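Local coordinates for protein phospholipase C-beta (PLC-beta) (Sepia officinalis, PDB 3QR0) that belongs to the phospholipase C-beta family and joins a PH domain, EF-hand modules, a calcium-bearing TIM-type barrel and a C2 domain in one chain, at residues K171-V174 with K175-Q178; P269-D273 with A274-A278; P455-P459 with Y460-K464; K499-G502 with T503-E507; D681-R684 with K685-T689. One frame throughout, in Å; residues are numbered along the deposited sequence.

Overall arrangement
All five contacts are local, each within one continuous stretch, and none touches another; contacts 3 and 4 come nearest, about 18 Å between nearest atoms. Contact 1 is the buried one, where a strand passes into a helix of the EF-hand region with mostly apolar packing. Contact 2 also starts a helix in that region but lies at the surface, and polar side chains and a water do the capping. Contact 3, partly buried in the barrel, uses reciprocal threonine-aspartate bonds at a turn. Contacts 4 and 5 are surface contacts too: contact 4 ends a helix near the calcium ion with small residues, and contact 5 bends a C2 edge, its arginine and lysine holding a glycerol.

Contact 1. Residues K171-V174 with K175-Q178; sequences KIPV and KAIQ
P173 O, at the N-cap position, is gripped by two amides of the first helical turn: A176 N at 3.0 Å, and I177 N through a weak bond of 3.3 Å. A176 N stands above the carbonyl plane, 65° out of it, and its bond is bent. One residue on, Q178 N meets V174 O at 3.0 Å in a nearly straight bond (167°) that runs almost along the C=O axis, as in a regular alpha-helix. Apolar groups gather round the same turn. The methyl A176 CB rests on the proline, 3.7 Å from P173 CG, and also lies 3.3 Å from P173 O. I177 CG1 reaches I172 CG2 at 3.9 Å, the two branched chains crossing at about a right angle. In I172 the CG2 methyl is anti to the backbone N (chi1 -63° for CG1), which brings it beside the carbonyl carbon and onto the helix side. V174 and I177 both pack on L195 of helix 185-198, while the extended chain of K175 runs outward to a salt bridge with E60 of the PH domain. I172 is paired through its backbone with I208 of strand 207-209. A short loop strand, matched with its counterpart in a second helix-loop-helix unit and followed at once by the exiting helix, is consistent with the paired EF-hand pattern.

Contact 2. Residues P269-D273 with A274-A278; sequences PLYTD and AQCEA
The backbone turns from loop into helix at T272 and D273, whose carbonyls take the first regular bonds: C276 N to T272 O at 3.1 Å and E277 N to D273 O at 2.9 Å. T272 is the N-cap. Its OG1 sits between its own backbone N and carbonyl carbon (chi1 65°), in the crowded position, from which it accepts Q275 N at 3.3 Å. Q275, its CG beside the backbone N (chi1 -68°), runs its extended chain back past the threonine, and OE1 receives T272 N at 3.2 Å from above the amide plane. The two bonds make a capping box at the head of helix 273-288, in the EF-hand-like region. On the inner side C276 SG touches Y271 CB at 3.8 Å and lies oblique to the tyrosine ring. The ring and the Q275 amide stand almost perpendicular, 89° apart, with OE1 3.8 Å from Y271 CD2. Helix 247-257 backs this side: L254 touches both Y271 and C276, and R251 forms a salt bridge with D273. Y271 OH is hydrogen-bonded to E310. At the outer end a water extends the cap into the loop, accepting from Q275 NE2 and donating to L270 O at 2.6 Å.

Contact 3. Residues P455-P459 with Y460-K464; sequences PLPTP and YDLRK
A type I beta turn from Y460 to R463 lies in the X part of the TIM-type barrel and leads toward strand 466-469; T458, two residues ahead of the turn, and D461 within it hold each other by reciprocal side-chain to backbone bonds. T458 N points at D461 OD2, 3.1 Å away and almost straight (176°), meeting the carboxylate from above its plane. In return T458 OG1 accepts D461 N at 3.0 Å; a chi1 of 75° tucks this hydroxyl over its own backbone and toward the turn. L462 N is shared between P459 O, at 3.1 Å, and a weaker bond to T458 O. Beneath, L462 CD1 lies 4.0 Å from P457 CB, an apolar touch on the proline ring. R463 bends at chi3, and NE donates to Y460 O at 3.2 Å, in the carbonyl plane and on a lone pair. The bond helps place the guanidinium, whose NH2 stands over the tyrosine ring toward its rim while Y460 CE1 lies over the guanidinium centre. K326 makes a cation-pi contact with Y460. Y410 packs against both P459 and R463. Across the T458-D461 pair a water closes the link, 2.7 Å from T458 OG1 and donating to D461 OD1 at 2.8 Å.

Contact 4. Residues K499-G502 with T503-E507; sequences KDAG and TAAKE
Backbone bonds between A501 and A504, and between G502 and A505, carry the chain from the end of helix 488-501 into a short 3-10 segment. A504 N donates to A501 O at 3.2 Å with a bent angle of 139°. A505 N reaches G502 O at 3.1 Å and is straighter, at 162°. Both bonds join residues i and i+3, the 3-10 pattern, with the donor above the carbonyl plane. G502 leaves helical geometry with a positive phi of 66°, and so lets the chain break off the helix and begin winding again at T503. Apolar contact is slight: A501 CB meets A505 CB at 4.1 Å. Two methyls also lie close to carbonyls of the turn, A505 CB 3.3 Å from G502 O and A504 CB 3.4 Å from A501 O. A501 and A504 both lean on Y572 of strand 569-572, which ties this helix end to the barrel wall. The stretch probably belongs to the linker joining the X and Y halves of the barrel, a hallmark of this family. The polar side chains reach partners beyond the turn. T503 OG1, set between its own backbone N and carbonyl carbon, is hydrogen-bonded to E417, a ligand of the calcium ion, making T503 a second-shell residue of the metal site. D500 forms a salt bridge with K496 and a hydrogen bond with T547, while E507 OE2 accepts from N418 N.

Contact 5. Residues D681-R684 with K685-T689; sequences DTVR and KKFKT. With GOL (glycerol), chain E.
V683 and K686 make the close apolar part of this bend: V683 CG1 lies 3.6 Å from K686 CB and equally 3.6 Å from K686 CD, so the methyl lies obliquely across the aliphatic lysine chain. With chi1 at 178°, CG1 is anti to the valine N, which turns it toward the bend. The same methyl approaches F687 CE1 at 4.3 Å, and K686 CG lies 4.0 Å above the plane of the F687 ring, over its centre. F687 in turn meets F706, and V683 touches F708, both on strand 706-711. The corner at K685 breaks the edge of the C2 beta-sandwich: weakly bonded short strands, 683-684 before the corner and 686-688 after it, belong to different sheets or faces, with V683 still bonded through its backbone to M675 of strand 669-676. The other part is polar, without direct side-chain packing between the segments: R684 and K685 meet through a glycerol, probably from the crystallisation liquor. R684 NH2 donates to GOL O2 at 3.0 Å from the guanidinium edge. K685 NZ bonds GOL O1 at 2.8 Å and, weakly, GOL O2. E672, E674 and R720 also bind the glycerol; R684 is further fixed by salt bridges from NE to E674 and from NH1 to D806.

Contact 1. Residues K171-V174 with K175-Q178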
loop_
_atom_site.group_PDB
_atom_site.type_symbol
_atom_site.label_atom_id
_atom_site.label_comp_id
_atom_site.label_asym_id
_atom_site.label_seq_id
_atom_site.Cartn_x
_atom_site.Cartn_y
_atom_site.Cartn_z
ATOM N N LYS A 171 -36.804 4.885 2.981
ATOM C CA LYS A 171 -36.922 4.751 1.532
ATOM C C LYS A 171 -35.612 5.132 0.855
ATOM O O LYS A 171 -34.927 6.061 1.288
ATOM C CB LYS A 171 -38.055 5.626 0.992
ATOM C CG LYS A 171 -39.445 5.183 1.419
ATOM C CD LYS A 171 -40.521 6.140 0.929
ATOM C CE LYS A 171 -41.911 5.567 1.160
ATOM N NZ LYS A 171 -42.989 6.478 0.682
ATOM N N ILE A 172 -35.278 4.408 -0.211
ATOM C CA ILE A 172 -34.067 4.657 -0.980
ATOM C C ILE A 172 -34.445 5.398 -2.261
ATOM O O ILE A 172 -35.091 4.825 -3.134
ATOM C CB ILE A 172 -33.346 3.338 -1.352
ATOM C CG1 ILE A 172 -32.878 2.594 -0.095
ATOM C CG2 ILE A 172 -32.147 3.624 -2.251
ATOM C CD1 ILE A 172 -33.983 1.895 0.682
ATOM N N PRO A 173 -34.054 6.679 -2.377
ATOM C CA PRO A 173 -34.411 7.407 -3.597
ATOM C C PRO A 173 -33.656 6.889 -4.826
ATOM O O PRO A 173 -32.467 6.574 -4.733
ATOM C CB PRO A 173 -34.042 8.863 -3.280
ATOM C CG PRO A 173 -33.125 8.817 -2.124
ATOM C CD PRO A 173 -33.302 7.507 -1.419
ATOM N N VAL A 174 -34.357 6.779 -5.954
ATOM C CA VAL A 174 -33.742 6.345 -7.212
ATOM C C VAL A 174 -32.632 7.314 -7.606
ATOM O O VAL A 174 -31.589 6.908 -8.112
ATOM C CB VAL A 174 -34.776 6.258 -8.361
ATOM C CG1 VAL A 174 -34.077 6.003 -9.699
ATOM C CG2 VAL A 174 -35.809 5.176 -8.075
ATOM N N LYS A 175 -32.879 8.601 -7.366
ATOM C CA LYS A 175 -31.882 9.657 -7.533
ATOM C C LYS A 175 -30.542 9.308 -6.862
ATOM O O LYS A 175 -29.474 9.572 -7.419
ATOM C CB LYS A 175 -32.443 10.963 -6.952
ATOM C CG LYS A 175 -31.558 12.184 -7.090
ATOM C CD LYS A 175 -32.339 13.444 -6.736
ATOM C CE LYS A 175 -31.465 14.678 -6.762
ATOM N NZ LYS A 175 -32.277 15.924 -6.625
ATOM N N ALA A 176 -30.610 8.716 -5.670
ATOM C CA ALA A 176 -29.413 8.352 -4.911
ATOM C C ALA A 176 -28.684 7.163 -5.542
ATOM O O ALA A 176 -27.457 7.107 -5.529
ATOM C CB ALA A 176 -29.773 8.045 -3.465
ATOM N N ILE A 177 -29.447 6.220 -6.094
ATOM C CA ILE A 177 -28.877 5.046 -6.752
ATOM C C ILE A 177 -28.095 5.467 -7.994
ATOM O O ILE A 177 -26.969 5.023 -8.202
ATOM C CB ILE A 177 -29.961 4.019 -7.166
ATOM C CG1 ILE A 177 -30.792 3.583 -5.953
ATOM C CG2 ILE A 177 -29.310 2.805 -7.816
ATOM C CD1 ILE A 177 -31.940 2.668 -6.295
ATOM N N GLN A 178 -28.691 6.338 -8.805
ATOM C CA GLN A 178 -28.039 6.819 -10.025
ATOM C C GLN A 178 -26.781 7.646 -9.746
ATOM O O GLN A 178 -25.753 7.438 -10.393
ATOM C CB GLN A 178 -29.022 7.613 -10.892
ATOM C CG GLN A 178 -29.970 6.724 -11.684
ATOM C CD GLN A 178 -31.082 7.495 -12.369
ATOM O OE1 GLN A 178 -31.411 8.619 -11.984
ATOM N NE2 GLN A 178 -31.676 6.885 -13.392
#

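Contact 2. Residues P269-D273 with A274-A278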
loop_
_atom_site.group_PDB
_atom_site.type_symbol
_atom_site.label_atom_id
_atom_site.label_comp_id
_atom_site.label_asym_id
_atom_site.label_seq_id
_atom_site.Cartn_x
_atom_site.Cartn_y
_atom_site.Cartn_z
ATOM N N PRO A 269 -5.516 -27.536 2.707
ATOM C CA PRO A 269 -6.263 -28.722 2.272
ATOM C C PRO A 269 -7.124 -28.479 1.032
ATOM O O PRO A 269 -7.595 -27.361 0.811
ATOM C CB PRO A 269 -7.144 -29.052 3.482
ATOM C CG PRO A 269 -6.488 -28.386 4.639
ATOM C CD PRO A 269 -5.835 -27.165 4.097
ATOM N N LEU A 270 -7.309 -29.524 0.228
ATOM C CA LEU A 270 -8.187 -29.452 -0.937
ATOM C C LEU A 270 -9.636 -29.321 -0.485
ATOM O O LEU A 270 -9.998 -29.807 0.585
ATOM C CB LEU A 270 -8.052 -30.715 -1.793
ATOM C CG LEU A 270 -6.735 -30.947 -2.539
ATOM C CD1 LEU A 270 -6.749 -32.322 -3.188
ATOM C CD2 LEU A 270 -6.505 -29.871 -3.575
ATOM N N TYR A 271 -10.460 -28.671 -1.302
ATOM C CA TYR A 271 -11.907 -28.677 -1.088
ATOM C C TYR A 271 -12.466 -30.098 -1.230
ATOM O O TYR A 271 -12.032 -30.860 -2.100
ATOM C CB TYR A 271 -12.619 -27.761 -2.090
ATOM C CG TYR A 271 -12.475 -26.285 -1.814
ATOM C CD1 TYR A 271 -11.479 -25.542 -2.433
ATOM C CD2 TYR A 271 -13.344 -25.627 -0.946
ATOM C CE1 TYR A 271 -11.345 -24.188 -2.198
ATOM C CE2 TYR A 271 -13.218 -24.261 -0.699
ATOM C CZ TYR A 271 -12.214 -23.550 -1.330
ATOM O OH TYR A 271 -12.069 -22.205 -1.105
ATOM N N THR A 272 -13.428 -30.437 -0.378
ATOM C CA THR A 272 -14.103 -31.732 -0.422
ATOM C C THR A 272 -15.487 -31.607 -1.064
ATOM O O THR A 272 -15.981 -30.495 -1.286
ATOM C CB THR A 272 -14.279 -32.309 0.995
ATOM O OG1 THR A 272 -15.162 -31.470 1.751
ATOM C CG2 THR A 272 -12.929 -32.422 1.715
ATOM N N ASP A 273 -16.107 -32.755 -1.342
ATOM C CA ASP A 273 -17.484 -32.819 -1.850
ATOM C C ASP A 273 -18.446 -32.093 -0.925
ATOM O O ASP A 273 -19.216 -31.242 -1.365
ATOM C CB ASP A 273 -17.969 -34.272 -1.969
ATOM C CG ASP A 273 -17.339 -35.019 -3.129
ATOM O OD1 ASP A 273 -16.433 -34.465 -3.779
ATOM O OD2 ASP A 273 -17.757 -36.176 -3.387
ATOM N N ALA A 274 -18.391 -32.449 0.356
ATOM C CA ALA A 274 -19.314 -31.916 1.360
ATOM C C ALA A 274 -19.211 -30.395 1.488
ATOM O O ALA A 274 -20.227 -29.715 1.608
ATOM C CB ALA A 274 -19.073 -32.587 2.714
ATOM N N GLN A 275 -17.989 -29.869 1.459
ATOM C CA GLN A 275 -17.770 -28.422 1.497
ATOM C C GLN A 275 -18.332 -27.729 0.260
ATOM O O GLN A 275 -18.950 -26.671 0.366
ATOM C CB GLN A 275 -16.283 -28.094 1.609
ATOM C CG GLN A 275 -15.649 -28.482 2.937
ATOM C CD GLN A 275 -14.128 -28.459 2.887
ATOM O OE1 GLN A 275 -13.527 -28.154 1.854
ATOM N NE2 GLN A 275 -13.496 -28.779 4.014
ATOM N N CYS A 276 -18.108 -28.326 -0.909
ATOM C CA CYS A 276 -18.570 -27.751 -2.173
ATOM C C CYS A 276 -20.091 -27.785 -2.321
ATOM O O CYS A 276 -20.685 -26.822 -2.803
ATOM C CB CYS A 276 -17.891 -28.441 -3.357
ATOM S SG CYS A 276 -16.153 -27.991 -3.488
ATOM N N GLU A 277 -20.721 -28.879 -1.899
ATOM C CA GLU A 277 -22.181 -28.938 -1.849
ATOM C C GLU A 277 -22.723 -27.815 -0.966
ATOM O O GLU A 277 -23.715 -27.175 -1.311
ATOM C CB GLU A 277 -22.660 -30.293 -1.320
ATOM C CG GLU A 277 -24.173 -30.467 -1.351
ATOM C CD GLU A 277 -24.613 -31.802 -0.787
ATOM O OE1 GLU A 277 -24.592 -32.800 -1.532
ATOM O OE2 GLU A 277 -24.984 -31.851 0.404
ATOM N N ALA A 278 -22.052 -27.574 0.159
ATOM C CA ALA A 278 -22.466 -26.546 1.115
ATOM C C ALA A 278 -22.263 -25.144 0.550
ATOM O O ALA A 278 -23.126 -24.282 0.705
ATOM C CB ALA A 278 -21.705 -26.705 2.428
HETATM O O HOH W 1 -10.934 -28.804 2.841
#

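Contact 3. Residues P455-P459 with Y460-K464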
loop_
_atom_site.group_PDB
_atom_site.type_symbol
_atom_site.label_atom_id
_atom_site.label_comp_id
_atom_site.label_asym_id
_atom_site.label_seq_id
_atom_site.Cartn_x
_atom_site.Cartn_y
_atom_site.Cartn_z
ATOM N N PRO A 455 25.251 -11.267 15.538
ATOM C CA PRO A 455 24.237 -10.814 14.584
ATOM C C PRO A 455 23.340 -9.703 15.127
ATOM O O PRO A 455 23.184 -9.555 16.344
ATOM C CB PRO A 455 23.429 -12.081 14.288
ATOM C CG PRO A 455 23.675 -12.987 15.428
ATOM C CD PRO A 455 25.029 -12.659 15.972
ATOM N N LEU A 456 22.767 -8.924 14.216
ATOM C CA LEU A 456 21.827 -7.877 14.591
ATOM C C LEU A 456 20.625 -8.507 15.285
ATOM O O LEU A 456 20.287 -9.655 14.992
ATOM C CB LEU A 456 21.352 -7.111 13.357
ATOM C CG LEU A 456 22.409 -6.323 12.593
ATOM C CD1 LEU A 456 21.941 -6.017 11.164
ATOM C CD2 LEU A 456 22.761 -5.052 13.340
ATOM N N PRO A 457 19.976 -7.765 16.204
ATOM C CA PRO A 457 18.713 -8.228 16.783
ATOM C C PRO A 457 17.634 -8.422 15.720
ATOM O O PRO A 457 17.820 -8.020 14.571
ATOM C CB PRO A 457 18.314 -7.092 17.735
ATOM C CG PRO A 457 19.558 -6.339 18.000
ATOM C CD PRO A 457 20.390 -6.464 16.761
ATOM N N THR A 458 16.520 -9.030 16.111
ATOM C CA THR A 458 15.409 -9.297 15.191
ATOM C C THR A 458 14.382 -8.175 15.274
ATOM O O THR A 458 14.334 -7.458 16.273
ATOM C CB THR A 458 14.702 -10.621 15.529
ATOM O OG1 THR A 458 13.894 -10.451 16.703
ATOM C CG2 THR A 458 15.725 -11.745 15.771
ATOM N N PRO A 459 13.548 -8.016 14.234
ATOM C CA PRO A 459 12.490 -7.017 14.362
ATOM C C PRO A 459 11.613 -7.256 15.598
ATOM O O PRO A 459 11.183 -6.298 16.250
ATOM C CB PRO A 459 11.683 -7.185 13.066
ATOM C CG PRO A 459 12.645 -7.770 12.086
ATOM C CD PRO A 459 13.560 -8.647 12.900
ATOM N N TYR A 460 11.379 -8.525 15.922
ATOM C CA TYR A 460 10.587 -8.897 17.090
ATOM C C TYR A 460 11.232 -8.392 18.391
ATOM O O TYR A 460 10.539 -7.897 19.282
ATOM C CB TYR A 460 10.392 -10.417 17.136
ATOM C CG TYR A 460 9.363 -10.866 18.146
ATOM C CD1 TYR A 460 8.002 -10.814 17.850
ATOM C CD2 TYR A 460 9.744 -11.335 19.393
ATOM C CE1 TYR A 460 7.049 -11.220 18.779
ATOM C CE2 TYR A 460 8.796 -11.749 20.327
ATOM C CZ TYR A 460 7.454 -11.683 20.008
ATOM O OH TYR A 460 6.513 -12.085 20.926
ATOM N N ASP A 461 12.558 -8.495 18.482
ATOM C CA ASP A 461 13.288 -8.000 19.653
ATOM C C ASP A 461 13.094 -6.503 19.831
ATOM O O ASP A 461 13.121 -6.008 20.953
ATOM C CB ASP A 461 14.799 -8.252 19.528
ATOM C CG ASP A 461 15.163 -9.719 19.548
ATOM O OD1 ASP A 461 14.403 -10.531 20.125
ATOM O OD2 ASP A 461 16.234 -10.051 18.982
ATOM N N LEU A 462 12.908 -5.793 18.718
ATOM C CA LEU A 462 12.928 -4.338 18.713
ATOM C C LEU A 462 11.570 -3.702 18.404
ATOM O O LEU A 462 11.512 -2.567 17.953
ATOM C CB LEU A 462 13.978 -3.858 17.710
ATOM C CG LEU A 462 15.426 -4.247 18.032
ATOM C CD1 LEU A 462 16.366 -3.705 16.978
ATOM C CD2 LEU A 462 15.830 -3.749 19.410
ATOM N N ARG A 463 10.484 -4.419 18.677
ATOM C CA ARG A 463 9.149 -3.862 18.500
ATOM C C ARG A 463 8.996 -2.597 19.334
ATOM O O ARG A 463 9.484 -2.528 20.464
ATOM C CB ARG A 463 8.070 -4.866 18.902
ATOM C CG ARG A 463 7.825 -5.963 17.885
ATOM C CD ARG A 463 6.849 -6.981 18.446
ATOM N NE ARG A 463 7.418 -7.628 19.623
ATOM C CZ ARG A 463 6.718 -8.233 20.582
ATOM N NH1 ARG A 463 5.391 -8.293 20.531
ATOM N NH2 ARG A 463 7.356 -8.776 21.607
ATOM N N LYS A 464 8.333 -1.598 18.755
ATOM C CA LYS A 464 8.088 -0.315 19.415
ATOM C C LYS A 464 9.381 0.415 19.783
ATOM O O LYS A 464 9.421 1.138 20.776
ATOM C CB LYS A 464 7.208 -0.507 20.660
ATOM C CG LYS A 464 5.857 -1.171 20.370
ATOM C CD LYS A 464 4.732 -0.166 20.289
ATOM C CE LYS A 464 4.303 0.311 21.672
ATOM N NZ LYS A 464 3.703 1.678 21.615
HETATM O O HOH W 2 13.555 -12.530 18.388
#

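Contact 4. Residues K499-G502 with T503-E507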
loop_
_atom_site.group_PDB
_atom_site.type_symbol
_atom_site.label_atom_id
_atom_site.label_comp_id
_atom_site.label_asym_id
_atom_site.label_seq_id
_atom_site.Cartn_x
_atom_site.Cartn_y
_atom_site.Cartn_z
ATOM N N LYS A 499 29.504 13.382 -5.931
ATOM C CA LYS A 499 28.710 14.448 -6.548
ATOM C C LYS A 499 27.228 14.101 -6.576
ATOM O O LYS A 499 26.388 14.926 -6.216
ATOM C CB LYS A 499 29.192 14.738 -7.971
ATOM C CG LYS A 499 30.518 15.462 -8.033
ATOM C CD LYS A 499 30.892 15.819 -9.468
ATOM C CE LYS A 499 32.262 16.467 -9.536
ATOM N NZ LYS A 499 32.374 17.358 -10.720
ATOM N N ASP A 500 26.915 12.878 -7.000
ATOM C CA ASP A 500 25.529 12.417 -7.068
ATOM C C ASP A 500 24.868 12.344 -5.685
ATOM O O ASP A 500 23.646 12.437 -5.578
ATOM C CB ASP A 500 25.449 11.050 -7.764
ATOM C CG ASP A 500 25.719 11.128 -9.266
ATOM O OD1 ASP A 500 25.939 12.241 -9.794
ATOM O OD2 ASP A 500 25.711 10.067 -9.927
ATOM N N ALA A 501 25.678 12.186 -4.638
ATOM C CA ALA A 501 25.182 12.110 -3.256
ATOM C C ALA A 501 24.664 13.447 -2.724
ATOM O O ALA A 501 23.904 13.474 -1.753
ATOM C CB ALA A 501 26.274 11.573 -2.331
ATOM N N GLY A 502 25.082 14.549 -3.343
ATOM C CA GLY A 502 24.578 15.868 -2.984
ATOM C C GLY A 502 25.010 16.244 -1.583
ATOM O O GLY A 502 26.165 16.021 -1.209
ATOM N N THR A 503 24.079 16.775 -0.792
ATOM C CA THR A 503 24.393 17.192 0.580
ATOM C C THR A 503 24.820 16.024 1.482
ATOM O O THR A 503 25.506 16.233 2.475
ATOM C CB THR A 503 23.213 17.935 1.252
ATOM O OG1 THR A 503 22.089 17.056 1.373
ATOM C CG2 THR A 503 22.820 19.182 0.446
ATOM N N ALA A 504 24.429 14.800 1.133
ATOM C CA ALA A 504 24.803 13.620 1.916
ATOM C C ALA A 504 26.294 13.276 1.819
ATOM O O ALA A 504 26.793 12.473 2.607
ATOM C CB ALA A 504 23.963 12.426 1.499
ATOM N N ALA A 505 26.995 13.869 0.854
ATOM C CA ALA A 505 28.427 13.609 0.646
ATOM C C ALA A 505 29.321 14.092 1.798
ATOM O O ALA A 505 30.389 13.530 2.026
ATOM C CB ALA A 505 28.887 14.249 -0.667
ATOM N N LYS A 506 28.893 15.144 2.498
ATOM C CA LYS A 506 29.684 15.742 3.578
ATOM C C LYS A 506 28.785 16.176 4.734
ATOM O O LYS A 506 28.046 17.154 4.618
ATOM C CB LYS A 506 30.480 16.946 3.058
ATOM C CG LYS A 506 31.367 17.624 4.115
ATOM C CD LYS A 506 32.226 18.740 3.531
ATOM C CE LYS A 506 31.380 19.879 2.969
ATOM N NZ LYS A 506 32.186 21.103 2.701
ATOM N N GLU A 507 28.867 15.446 5.841
ATOM C CA GLU A 507 28.148 15.782 7.067
ATOM C C GLU A 507 29.104 16.395 8.078
ATOM O O GLU A 507 30.317 16.372 7.884
ATOM C CB GLU A 507 27.552 14.522 7.681
ATOM C CG GLU A 507 26.469 13.876 6.870
ATOM C CD GLU A 507 26.063 12.547 7.469
ATOM O OE1 GLU A 507 26.660 11.532 7.065
ATOM O OE2 GLU A 507 25.188 12.530 8.367
#

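Contact 5. Residues D681-R684 with K685-T689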
loop_
_atom_site.group_PDB
_atom_site.type_symbol
_atom_site.label_atom_id
_atom_site.label_comp_id
_atom_site.label_asym_id
_atom_site.label_seq_id
_atom_site.Cartn_x
_atom_site.Cartn_y
_atom_site.Cartn_z
ATOM N N ASP A 681 13.529 -11.162 -15.605
ATOM C CA ASP A 681 12.085 -11.364 -15.442
ATOM C C ASP A 681 11.281 -10.067 -15.535
ATOM O O ASP A 681 10.054 -10.086 -15.401
ATOM C CB ASP A 681 11.795 -12.009 -14.082
ATOM C CG ASP A 681 12.368 -13.411 -13.953
ATOM O OD1 ASP A 681 12.522 -14.091 -14.983
ATOM O OD2 ASP A 681 12.656 -13.836 -12.813
ATOM N N THR A 682 11.955 -8.942 -15.746
ATOM C CA THR A 682 11.281 -7.655 -15.755
ATOM C C THR A 682 10.778 -7.335 -17.163
ATOM O O THR A 682 11.552 -7.316 -18.111
ATOM C CB THR A 682 12.204 -6.555 -15.212
ATOM O OG1 THR A 682 12.484 -6.835 -13.834
ATOM C CG2 THR A 682 11.555 -5.185 -15.334
ATOM N N VAL A 683 9.472 -7.106 -17.279
ATOM C CA VAL A 683 8.813 -6.854 -18.556
ATOM C C VAL A 683 7.961 -5.596 -18.448
ATOM O O VAL A 683 6.968 -5.564 -17.704
ATOM C CB VAL A 683 7.907 -8.040 -18.958
ATOM C CG1 VAL A 683 7.186 -7.744 -20.274
ATOM C CG2 VAL A 683 8.720 -9.331 -19.063
ATOM N N ARG A 684 8.365 -4.560 -19.179
ATOM C CA ARG A 684 7.624 -3.307 -19.240
ATOM C C ARG A 684 7.280 -2.929 -20.677
ATOM O O ARG A 684 8.043 -3.212 -21.598
ATOM C CB ARG A 684 8.442 -2.193 -18.603
ATOM C CG ARG A 684 8.679 -2.402 -17.117
ATOM C CD ARG A 684 9.067 -1.109 -16.434
ATOM N NE ARG A 684 7.967 -0.152 -16.422
ATOM C CZ ARG A 684 8.077 1.133 -16.089
ATOM N NH1 ARG A 684 9.250 1.648 -15.722
ATOM N NH2 ARG A 684 7.006 1.909 -16.123
ATOM N N LYS A 685 6.128 -2.279 -20.841
ATOM C CA LYS A 685 5.667 -1.749 -22.129
ATOM C C LYS A 685 5.608 -2.814 -23.228
ATOM O O LYS A 685 5.975 -2.546 -24.372
ATOM C CB LYS A 685 6.554 -0.581 -22.590
ATOM C CG LYS A 685 6.713 0.544 -21.586
ATOM C CD LYS A 685 5.400 1.274 -21.310
ATOM C CE LYS A 685 5.638 2.494 -20.417
ATOM N NZ LYS A 685 4.383 3.024 -19.807
ATOM N N LYS A 686 5.148 -4.012 -22.876
ATOM C CA LYS A 686 5.035 -5.115 -23.835
ATOM C C LYS A 686 3.577 -5.500 -24.102
ATOM O O LYS A 686 3.216 -5.763 -25.245
ATOM C CB LYS A 686 5.809 -6.337 -23.333
ATOM C CG LYS A 686 5.825 -7.519 -24.305
ATOM C CD LYS A 686 6.601 -8.705 -23.730
ATOM C CE LYS A 686 6.741 -9.828 -24.756
ATOM N NZ LYS A 686 7.767 -10.832 -24.343
ATOM N N PHE A 687 2.761 -5.528 -23.047
ATOM C CA PHE A 687 1.401 -6.055 -23.108
ATOM C C PHE A 687 0.335 -4.986 -22.876
ATOM O O PHE A 687 0.268 -4.383 -21.805
ATOM C CB PHE A 687 1.223 -7.150 -22.062
ATOM C CG PHE A 687 2.063 -8.368 -22.299
ATOM C CD1 PHE A 687 2.913 -8.843 -21.313
ATOM C CD2 PHE A 687 1.993 -9.057 -23.505
ATOM C CE1 PHE A 687 3.679 -9.985 -21.523
ATOM C CE2 PHE A 687 2.762 -10.192 -23.721
ATOM C CZ PHE A 687 3.605 -10.653 -22.731
ATOM N N LYS A 688 -0.514 -4.781 -23.876
ATOM C CA LYS A 688 -1.573 -3.783 -23.816
ATOM C C LYS A 688 -2.806 -4.317 -24.539
ATOM O O LYS A 688 -2.689 -4.813 -25.652
ATOM C CB LYS A 688 -1.088 -2.495 -24.482
ATOM C CG LYS A 688 -2.106 -1.366 -24.528
ATOM C CD LYS A 688 -1.494 -0.122 -25.153
ATOM C CE LYS A 688 -2.551 0.841 -25.638
ATOM N NZ LYS A 688 -1.936 2.106 -26.128
ATOM N N THR A 689 -3.978 -4.205 -23.916
ATOM C CA THR A 689 -5.221 -4.656 -24.539
ATOM C C THR A 689 -5.661 -3.698 -25.630
ATOM O O THR A 689 -5.150 -2.587 -25.736
ATOM C CB THR A 689 -6.394 -4.740 -23.533
ATOM O OG1 THR A 689 -6.691 -3.429 -23.025
ATOM C CG2 THR A 689 -6.061 -5.683 -22.382
HETATM C C1 GOL E . 2.123 1.225 -17.746
HETATM O O1 GOL E . 1.998 1.919 -18.968
HETATM C C2 GOL E . 3.387 1.714 -17.060
HETATM O O2 GOL E . 4.516 1.174 -17.702
HETATM C C3 GOL E . 3.380 1.327 -15.586
HETATM O O3 GOL E . 3.254 2.489 -14.799
#